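Local coordinates for FAD dependent oxidoreductase domain-containing protein (Deinococcus radiodurans R1, PDB 3C4N), which is of unknown function but binds ADP and is probably an FAD-dependent oxidoreductase, at residues 64-72 and 187-195; 44-52 and 373-383. All coordinates share one frame; numbering follows the deposited sequence.

Interaction 1 of 2, residues 64-72 and 187-195. With ADP (adenosine-5'-diphosphate), chain C.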
loop_
_atom_site.group_PDB
_atom_site.type_symbol
_atom_site.label_atom_id
_atom_site.label_comp_id
_atom_site.label_asym_id
_atom_site.label_seq_id
_atom_site.Cartn_x
_atom_site.Cartn_y
_atom_site.Cartn_z
ATOM N N LEU A 64 7.208 4.955 -11.019
ATOM C CA LEU A 64 6.930 5.965 -9.998
ATOM C C LEU A 64 6.878 5.330 -8.619
ATOM O O LEU A 64 6.280 4.276 -8.457
ATOM C CB LEU A 64 5.594 6.661 -10.292
ATOM C CG LEU A 64 5.049 7.617 -9.223
ATOM C CD1 LEU A 64 4.207 8.700 -9.904
ATOM C CD2 LEU A 64 4.217 6.850 -8.188
ATOM N N LEU A 65 7.509 5.964 -7.636
ATOM C CA LEU A 65 7.525 5.450 -6.261
ATOM C C LEU A 65 6.795 6.445 -5.347
ATOM O O LEU A 65 7.137 7.621 -5.313
ATOM C CB LEU A 65 8.975 5.292 -5.773
ATOM C CG LEU A 65 9.356 4.304 -4.655
ATOM C CD1 LEU A 65 10.487 4.915 -3.832
ATOM C CD2 LEU A 65 8.188 4.003 -3.756
ATOM N N LEU A 66 5.795 5.975 -4.612
ATOM C CA LEU A 66 5.044 6.837 -3.706
ATOM C C LEU A 66 5.566 6.613 -2.280
ATOM O O LEU A 66 5.564 5.478 -1.780
ATOM C CB LEU A 66 3.543 6.497 -3.768
ATOM C CG LEU A 66 2.503 7.615 -3.720
ATOM C CD1 LEU A 66 1.258 7.120 -3.006
ATOM C CD2 LEU A 66 3.066 8.839 -3.003
ATOM N N VAL A 67 6.018 7.685 -1.631
ATOM C CA VAL A 67 6.542 7.578 -0.266
ATOM C C VAL A 67 5.719 8.380 0.727
ATOM O O VAL A 67 5.464 9.571 0.545
ATOM C CB VAL A 67 8.014 8.056 -0.164
ATOM C CG1 VAL A 67 8.599 7.692 1.217
ATOM C CG2 VAL A 67 8.825 7.423 -1.259
ATOM N N GLU A 68 5.319 7.704 1.790
ATOM C CA GLU A 68 4.512 8.309 2.816
ATOM C C GLU A 68 5.063 7.898 4.175
ATOM O O GLU A 68 5.377 6.728 4.387
ATOM C CB GLU A 68 3.085 7.823 2.619
ATOM C CG GLU A 68 2.233 7.942 3.819
ATOM C CD GLU A 68 2.027 9.364 4.229
ATOM O OE1 GLU A 68 1.914 9.589 5.453
ATOM O OE2 GLU A 68 1.963 10.248 3.339
ATOM N N GLU A 69 5.192 8.846 5.096
ATOM C CA GLU A 69 5.730 8.508 6.407
ATOM C C GLU A 69 4.678 7.949 7.339
ATOM O O GLU A 69 4.999 7.299 8.334
ATOM C CB GLU A 69 6.405 9.718 7.051
ATOM C CG GLU A 69 5.508 10.914 7.295
ATOM C CD GLU A 69 6.277 12.086 7.886
ATOM O OE1 GLU A 69 5.639 13.141 8.150
ATOM O OE2 GLU A 69 7.516 11.942 8.082
ATOM N N GLY A 70 3.419 8.207 7.021
ATOM C CA GLY A 70 2.345 7.685 7.837
ATOM C C GLY A 70 1.791 6.457 7.140
ATOM O O GLY A 70 2.495 5.787 6.379
ATOM N N GLY A 71 0.525 6.158 7.397
ATOM C CA GLY A 71 -0.092 5.014 6.767
ATOM C C GLY A 71 -1.045 5.450 5.674
ATOM O O GLY A 71 -1.160 6.639 5.367
ATOM N N LEU A 72 -1.745 4.485 5.092
ATOM C CA LEU A 72 -2.687 4.770 4.025
ATOM C C LEU A 72 -4.077 4.230 4.356
ATOM O O LEU A 72 -4.309 3.028 4.315
ATOM C CB LEU A 72 -2.198 4.135 2.733
ATOM C CG LEU A 72 -3.015 4.490 1.500
ATOM C CD1 LEU A 72 -2.730 5.938 1.106
ATOM C CD2 LEU A 72 -2.650 3.552 0.376
ATOM N N ALA A 187 2.070 1.635 -9.310
ATOM C CA ALA A 187 2.829 2.655 -8.604
ATOM C C ALA A 187 3.528 1.980 -7.431
ATOM O O ALA A 187 2.899 1.221 -6.687
ATOM C CB ALA A 187 1.899 3.755 -8.097
ATOM N N GLY A 188 4.823 2.231 -7.283
ATOM C CA GLY A 188 5.540 1.650 -6.172
ATOM C C GLY A 188 4.967 2.292 -4.927
ATOM O O GLY A 188 4.544 3.446 -4.977
ATOM N N LEU A 189 4.930 1.573 -3.814
ATOM C CA LEU A 189 4.385 2.141 -2.594
ATOM C C LEU A 189 5.293 1.911 -1.407
ATOM O O LEU A 189 5.748 0.799 -1.155
ATOM C CB LEU A 189 3.004 1.548 -2.310
ATOM C CG LEU A 189 2.152 2.073 -1.136
ATOM C CD1 LEU A 189 2.653 1.520 0.182
ATOM C CD2 LEU A 189 2.145 3.585 -1.135
ATOM N N LEU A 190 5.557 2.982 -0.678
ATOM C CA LEU A 190 6.408 2.903 0.492
ATOM C C LEU A 190 5.710 3.693 1.595
ATOM O O LEU A 190 5.523 4.901 1.477
ATOM C CB LEU A 190 7.768 3.509 0.161
ATOM C CG LEU A 190 9.014 2.747 0.590
ATOM C CD1 LEU A 190 8.961 1.304 0.106
ATOM C CD2 LEU A 190 10.236 3.456 0.017
ATOM N N LEU A 191 5.299 3.010 2.653
ATOM C CA LEU A 191 4.624 3.672 3.759
ATOM C C LEU A 191 5.539 3.733 4.971
ATOM O O LEU A 191 6.640 3.182 4.952
ATOM C CB LEU A 191 3.343 2.922 4.122
ATOM C CG LEU A 191 2.335 2.753 2.989
ATOM C CD1 LEU A 191 1.206 1.836 3.433
ATOM C CD2 LEU A 191 1.787 4.107 2.571
ATOM N N ASN A 192 5.072 4.403 6.019
ATOM C CA ASN A 192 5.826 4.547 7.257
ATOM C C ASN A 192 7.302 4.824 6.988
ATOM O O ASN A 192 8.186 4.278 7.650
ATOM C CB ASN A 192 5.660 3.283 8.103
ATOM C CG ASN A 192 4.195 2.854 8.228
ATOM O OD1 ASN A 192 3.740 1.918 7.558
ATOM N ND2 ASN A 192 3.453 3.549 9.079
ATOM N N THR A 193 7.551 5.687 6.008
ATOM C CA THR A 193 8.900 6.057 5.601
ATOM C C THR A 193 9.031 7.575 5.423
ATOM O O THR A 193 8.270 8.211 4.677
ATOM C CB THR A 193 9.248 5.390 4.270
ATOM O OG1 THR A 193 8.748 4.051 4.271
ATOM C CG2 THR A 193 10.739 5.361 4.061
ATOM N N ARG A 194 10.006 8.152 6.106
ATOM C CA ARG A 194 10.242 9.578 6.013
ATOM C C ARG A 194 11.269 9.801 4.919
ATOM O O ARG A 194 12.343 9.209 4.927
ATOM C CB ARG A 194 10.746 10.114 7.352
ATOM C CG ARG A 194 11.016 11.610 7.381
ATOM C CD ARG A 194 11.345 12.075 8.794
ATOM N NE ARG A 194 12.555 11.449 9.337
ATOM C CZ ARG A 194 13.793 11.700 8.912
ATOM N NH1 ARG A 194 13.996 12.565 7.929
ATOM N NH2 ARG A 194 14.836 11.094 9.475
ATOM N N ALA A 195 10.915 10.641 3.959
ATOM C CA ALA A 195 11.805 10.944 2.865
ATOM C C ALA A 195 12.591 12.215 3.203
ATOM O O ALA A 195 12.062 13.145 3.818
ATOM C CB ALA A 195 11.002 11.124 1.580
HETATM P PB ADP C . -1.878 17.697 1.313
HETATM O O1B ADP C . -1.223 18.809 0.625
HETATM O O2B ADP C . -2.528 16.679 0.263
HETATM O O3B ADP C . -3.029 18.249 2.304
HETATM P PA ADP C . -1.298 16.312 3.495
HETATM O O1A ADP C . -0.832 17.190 4.585
HETATM O O2A ADP C . -2.912 16.204 3.563
HETATM O O3A ADP C . -0.799 16.858 2.072
HETATM O "O5'" ADP C . -0.592 14.877 3.477
HETATM C "C5'" ADP C . 0.563 14.980 2.703
HETATM C "C4'" ADP C . 1.520 13.864 3.029
HETATM O "O4'" ADP C . 2.971 13.925 3.027
HETATM C "C3'" ADP C . 1.073 13.687 4.447
HETATM O "O3'" ADP C . -0.094 12.865 4.491
HETATM C "C2'" ADP C . 2.280 13.080 5.168
HETATM O "O2'" ADP C . 1.920 11.825 5.770
HETATM C "C1'" ADP C . 3.348 12.960 4.045
HETATM N N9 ADP C . 4.655 13.410 4.400
HETATM C C8 ADP C . 4.932 14.621 5.053
HETATM N N7 ADP C . 6.234 14.712 5.263
HETATM C C5 ADP C . 6.850 13.622 4.733
HETATM C C6 ADP C . 8.194 13.210 4.536
HETATM N N6 ADP C . 9.256 14.132 4.659
HETATM N N1 ADP C . 8.435 12.006 3.972
HETATM C C2 ADP C . 7.443 11.214 3.566
HETATM N N3 ADP C . 6.210 11.555 3.660
HETATM C C4 ADP C . 5.833 12.797 4.171
#

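Interaction 2 of 2, residues 44-52 and 373-383. With ADP (adenosine-5'-diphosphate), chain C.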
loop_
_atom_site.group_PDB
_atom_site.type_symbol
_atom_site.label_atom_id
_atom_site.label_comp_id
_atom_site.label_asym_id
_atom_site.label_seq_id
_atom_site.Cartn_x
_atom_site.Cartn_y
_atom_site.Cartn_z
ATOM N N ALA A 44 1.474 11.070 0.502
ATOM C CA ALA A 44 0.319 10.384 -0.040
ATOM C C ALA A 44 -1.018 10.971 0.403
ATOM O O ALA A 44 -2.004 10.251 0.518
ATOM C CB ALA A 44 0.385 8.881 0.292
ATOM N N GLY A 45 -1.053 12.277 0.648
ATOM C CA GLY A 45 -2.302 12.925 1.035
ATOM C C GLY A 45 -3.100 13.210 -0.229
ATOM O O GLY A 45 -2.756 12.667 -1.272
ATOM N N ARG A 46 -4.135 14.047 -0.162
ATOM C CA ARG A 46 -4.943 14.347 -1.347
ATOM C C ARG A 46 -4.120 14.790 -2.565
ATOM O O ARG A 46 -4.352 14.333 -3.675
ATOM C CB ARG A 46 -5.992 15.429 -1.031
ATOM C CG ARG A 46 -5.415 16.833 -0.899
ATOM C CD ARG A 46 -6.411 17.839 -0.334
ATOM N NE ARG A 46 -7.697 17.824 -1.028
ATOM C CZ ARG A 46 -8.796 18.390 -0.544
ATOM N NH1 ARG A 46 -9.937 18.332 -1.213
ATOM N NH2 ARG A 46 -8.751 19.014 0.622
HETATM N N MSE A 47 -3.163 15.680 -2.349
HETATM C CA MSE A 47 -2.319 16.188 -3.418
HETATM C C MSE A 47 -1.381 15.159 -4.039
HETATM O O MSE A 47 -1.450 14.902 -5.239
HETATM C CB MSE A 47 -1.521 17.384 -2.900
HETATM C CG MSE A 47 -2.428 18.604 -2.500
HETATM SE SE MSE A 47 -3.765 19.216 -3.853
HETATM C CE MSE A 47 -2.571 19.635 -5.332
ATOM N N GLY A 48 -0.493 14.585 -3.230
ATOM C CA GLY A 48 0.441 13.586 -3.736
ATOM C C GLY A 48 -0.246 12.353 -4.315
ATOM O O GLY A 48 0.124 11.815 -5.358
ATOM N N ALA A 49 -1.270 11.895 -3.624
ATOM C CA ALA A 49 -2.005 10.737 -4.086
ATOM C C ALA A 49 -2.656 11.025 -5.435
ATOM O O ALA A 49 -2.655 10.170 -6.313
ATOM C CB ALA A 49 -3.068 10.345 -3.061
ATOM N N ALA A 50 -3.224 12.214 -5.606
ATOM C CA ALA A 50 -3.873 12.542 -6.879
ATOM C C ALA A 50 -2.852 12.664 -8.000
ATOM O O ALA A 50 -3.070 12.176 -9.111
ATOM C CB ALA A 50 -4.657 13.837 -6.759
ATOM N N CYS A 51 -1.736 13.317 -7.691
ATOM C CA CYS A 51 -0.668 13.515 -8.660
ATOM C C CYS A 51 -0.100 12.168 -9.099
ATOM O O CYS A 51 0.139 11.958 -10.287
ATOM C CB CYS A 51 0.428 14.396 -8.056
ATOM S SG CYS A 51 1.557 15.102 -9.269
ATOM N N ALA A 52 0.104 11.252 -8.148
ATOM C CA ALA A 52 0.642 9.926 -8.479
ATOM C C ALA A 52 -0.343 9.178 -9.368
ATOM O O ALA A 52 0.057 8.446 -10.273
ATOM C CB ALA A 52 0.925 9.122 -7.214
ATOM N N LEU A 373 4.538 20.772 -4.689
ATOM C CA LEU A 373 3.083 20.755 -4.832
ATOM C C LEU A 373 2.424 21.243 -3.559
ATOM O O LEU A 373 2.649 20.692 -2.485
ATOM C CB LEU A 373 2.607 19.325 -5.122
ATOM C CG LEU A 373 1.117 19.019 -5.351
ATOM C CD1 LEU A 373 0.554 19.972 -6.393
ATOM C CD2 LEU A 373 0.951 17.568 -5.811
ATOM N N LEU A 374 1.607 22.276 -3.684
ATOM C CA LEU A 374 0.911 22.823 -2.535
ATOM C C LEU A 374 -0.592 22.770 -2.770
ATOM O O LEU A 374 -1.072 23.064 -3.872
ATOM C CB LEU A 374 1.356 24.269 -2.293
ATOM C CG LEU A 374 2.423 24.556 -1.225
ATOM C CD1 LEU A 374 3.416 23.437 -1.148
ATOM C CD2 LEU A 374 3.107 25.888 -1.519
ATOM N N GLY A 375 -1.311 22.376 -1.723
ATOM C CA GLY A 375 -2.762 22.302 -1.748
ATOM C C GLY A 375 -3.274 23.571 -1.092
ATOM O O GLY A 375 -3.443 24.576 -1.773
ATOM N N GLY A 376 -3.511 23.546 0.220
ATOM C CA GLY A 376 -3.974 24.748 0.902
ATOM C C GLY A 376 -5.467 24.868 1.183
ATOM O O GLY A 376 -6.251 24.013 0.766
ATOM N N PRO A 377 -5.893 25.947 1.868
ATOM C CA PRO A 377 -7.294 26.219 2.232
ATOM C C PRO A 377 -8.328 26.141 1.109
ATOM O O PRO A 377 -9.531 26.088 1.375
ATOM C CB PRO A 377 -7.230 27.615 2.866
ATOM C CG PRO A 377 -5.867 27.644 3.466
ATOM C CD PRO A 377 -5.012 27.017 2.372
ATOM N N LEU A 378 -7.883 26.134 -0.141
ATOM C CA LEU A 378 -8.855 26.050 -1.234
ATOM C C LEU A 378 -8.771 24.710 -1.968
ATOM O O LEU A 378 -9.450 24.499 -2.977
ATOM C CB LEU A 378 -8.669 27.203 -2.233
ATOM C CG LEU A 378 -8.935 28.631 -1.718
ATOM C CD1 LEU A 378 -8.574 29.619 -2.797
ATOM C CD2 LEU A 378 -10.381 28.810 -1.309
ATOM N N ALA A 379 -7.976 23.792 -1.428
ATOM C CA ALA A 379 -7.802 22.489 -2.054
ATOM C C ALA A 379 -9.101 21.743 -2.381
ATOM O O ALA A 379 -9.138 20.954 -3.325
ATOM C CB ALA A 379 -6.897 21.612 -1.202
ATOM N N ASP A 380 -10.164 21.974 -1.623
ATOM C CA ASP A 380 -11.406 21.280 -1.921
ATOM C C ASP A 380 -12.003 21.731 -3.265
ATOM O O ASP A 380 -12.672 20.950 -3.944
ATOM C CB ASP A 380 -12.422 21.459 -0.774
ATOM C CG ASP A 380 -11.932 20.839 0.559
ATOM O OD1 ASP A 380 -11.414 19.689 0.541
ATOM O OD2 ASP A 380 -12.078 21.502 1.617
ATOM N N THR A 381 -11.744 22.971 -3.669
ATOM C CA THR A 381 -12.286 23.458 -4.939
ATOM C C THR A 381 -11.299 23.405 -6.104
ATOM O O THR A 381 -11.707 23.301 -7.259
ATOM C CB THR A 381 -12.782 24.917 -4.812
ATOM O OG1 THR A 381 -13.782 24.998 -3.788
ATOM C CG2 THR A 381 -13.380 25.404 -6.136
ATOM N N LEU A 382 -10.008 23.454 -5.791
ATOM C CA LEU A 382 -8.966 23.488 -6.812
ATOM C C LEU A 382 -7.837 22.449 -6.700
ATOM O O LEU A 382 -6.921 22.458 -7.523
ATOM C CB LEU A 382 -8.338 24.884 -6.792
ATOM C CG LEU A 382 -9.292 26.088 -6.806
ATOM C CD1 LEU A 382 -8.551 27.355 -6.402
ATOM C CD2 LEU A 382 -9.904 26.235 -8.173
ATOM N N GLY A 383 -7.890 21.569 -5.701
ATOM C CA GLY A 383 -6.828 20.584 -5.496
ATOM C C GLY A 383 -6.451 19.637 -6.629
ATOM O O GLY A 383 -5.292 19.588 -7.028
HETATM P PB ADP C . -1.878 17.697 1.313
HETATM O O1B ADP C . -1.223 18.809 0.625
HETATM O O2B ADP C . -2.528 16.679 0.263
HETATM O O3B ADP C . -3.029 18.249 2.304
HETATM P PA ADP C . -1.298 16.312 3.495
HETATM O O1A ADP C . -0.832 17.190 4.585
HETATM O O2A ADP C . -2.912 16.204 3.563
HETATM O O3A ADP C . -0.799 16.858 2.072
HETATM O "O5'" ADP C . -0.592 14.877 3.477
HETATM C "C5'" ADP C . 0.563 14.980 2.703
HETATM C "C4'" ADP C . 1.520 13.864 3.029
HETATM O "O4'" ADP C . 2.971 13.925 3.027
HETATM C "C3'" ADP C . 1.073 13.687 4.447
HETATM O "O3'" ADP C . -0.094 12.865 4.491
HETATM C "C2'" ADP C . 2.280 13.080 5.168
HETATM O "O2'" ADP C . 1.920 11.825 5.770
HETATM C "C1'" ADP C . 3.348 12.960 4.045
HETATM N N9 ADP C . 4.655 13.410 4.400
HETATM C C8 ADP C . 4.932 14.621 5.053
HETATM N N7 ADP C . 6.234 14.712 5.263
HETATM C C5 ADP C . 6.850 13.622 4.733
HETATM C C6 ADP C . 8.194 13.210 4.536
HETATM N N6 ADP C . 9.256 14.132 4.659
HETATM N N1 ADP C . 8.435 12.006 3.972
HETATM C C2 ADP C . 7.443 11.214 3.566
HETATM N N3 ADP C . 6.210 11.555 3.660
HETATM C C4 ADP C . 5.833 12.797 4.171
#

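Interaction 1 of 2, residues 64-72 and 187-195
Strand 64-67 and strand 188-190 lie side by side and parallel, pairing Leu65 with Gly188, Leu66 with Leu189 and Val67 with Leu190; their axes differ by 20° and approach to 4.5 Å. Four backbone bonds alternate across them: Gly188 N to Leu64 O, Leu66 N to Gly188 O, Leu190 N to Leu66 O and Glu68 N to Leu190 O. Beyond the strands both chains turn, and the pairing is carried on by Thr193 N on Glu68 O and Asn192 N on Gly70 O (2.9 Å).

Side chains meet on both faces of the sheet. On one, Leu65 CD2 passes over Gly188 to lie 4.0 Å from Leu190 CB, while Val67 CG1 packs at about a right angle to the Thr193 side chain, 3.9 Å from its CB, and also meets Ala195 CB. On the other, Leu66 CD1 touches Leu189 CD2 at 4.1 Å. Farther along, Leu191 points CD2 between Glu68 CB (3.9 Å) and Leu72 CB. Glu68, with CG opposite its backbone N (chi1 159°), bends at chi2 so that the carboxylate leaves Leu191 and ends beside the ADP ribose O2'.

Ala195 reads the adenine edge with its backbone: its N donates to ADP N1 (2.8 Å) almost straight, at 174°, and its O accepts from ADP N6 (3.1 Å). An acidic residue at the ribose, just after the second strand of the beta-alpha-beta unit (36-42, 46-58, 64-67), is characteristic of the dinucleotide-binding Rossmann fold, here holding the adenosine half of the nucleotide.

Interaction 2 of 2, residues 44-52 and 373-383
Arg46 and Asp380 join the start of helix 46-58 to the first turn of helix 379-398 through a salt bridge. The Arg46 side chain leaves CB with CG between the backbone N and the carbonyl carbon (chi1 74°), which lays CG 3.1 Å from ADP O2B. CD and NE then pass the methyl of Ala379, each 3.9 Å from its CB. After a bend at chi3 the Ala379 methyl lies over one face of the guanidinium, offset toward the rim, and the end of the group is presented to Asp380. NH1 and NH2 both grip the single oxygen OD1; the NH2 to OD1 distance is 2.7 Å. OD1 sits in the guanidinium plane, but the two flat groups are inclined by 51°: NH1 comes to OD1 on its anti side and NH2 from above the carboxylate plane. The bridge probably offsets the charges of two buried groups.

Next to it, selenomethionine Met47 gives its backbone N to ADP O2B (2.9 Å) in a nearly straight bond, while its side chain, bent at chi2 and chi3, curls against 373-383. CG lies 3.8 Å from Gly375 CA, and the SE-CE end lodges between Gly383 and Leu373, whose CD1 meets CE. Leu373 CD2 reaches on to Cys51 CB at 3.9 Å.

Gly45 is the N-cap of helix 46-58, and with Gly48 is consistent with the glycine-rich turn of a Rossmann-type site. Segment 46-52 runs at 20° to segment 379-383, and Ala50 packs on Leu384 and Ala387 of helix 379-398. Leu373, near the end of strand 370-374, makes a backbone hydrogen bond with Val230 of the parallel strand 227-230, while Pro171, starting helix 171-183, touches both Arg46 and Asp380.

In the fold
Interactions 1 and 2 have centres about 16 Å apart and serve opposite ends of one ADP: interaction 1 takes the adenine and ribose, interaction 2 the diphosphate. Helix 46-58 is followed in the chain by strand 64-67, and the pairing of 64-72 with 187-195 is nested within the loop closed by 44-52 and 373-383. Both reach the same mixed sheet, in which strand 36-42 lies between 64-67 and 227-230, with 370-374 beyond. They touch where Glu68 OE2 probably accepts a hydrogen bond from Ala44 N and where Leu64 and Leu66 pack on Ala52. Residues from distant parts of the sequence thus build one nucleotide site, consistent with FAD binding.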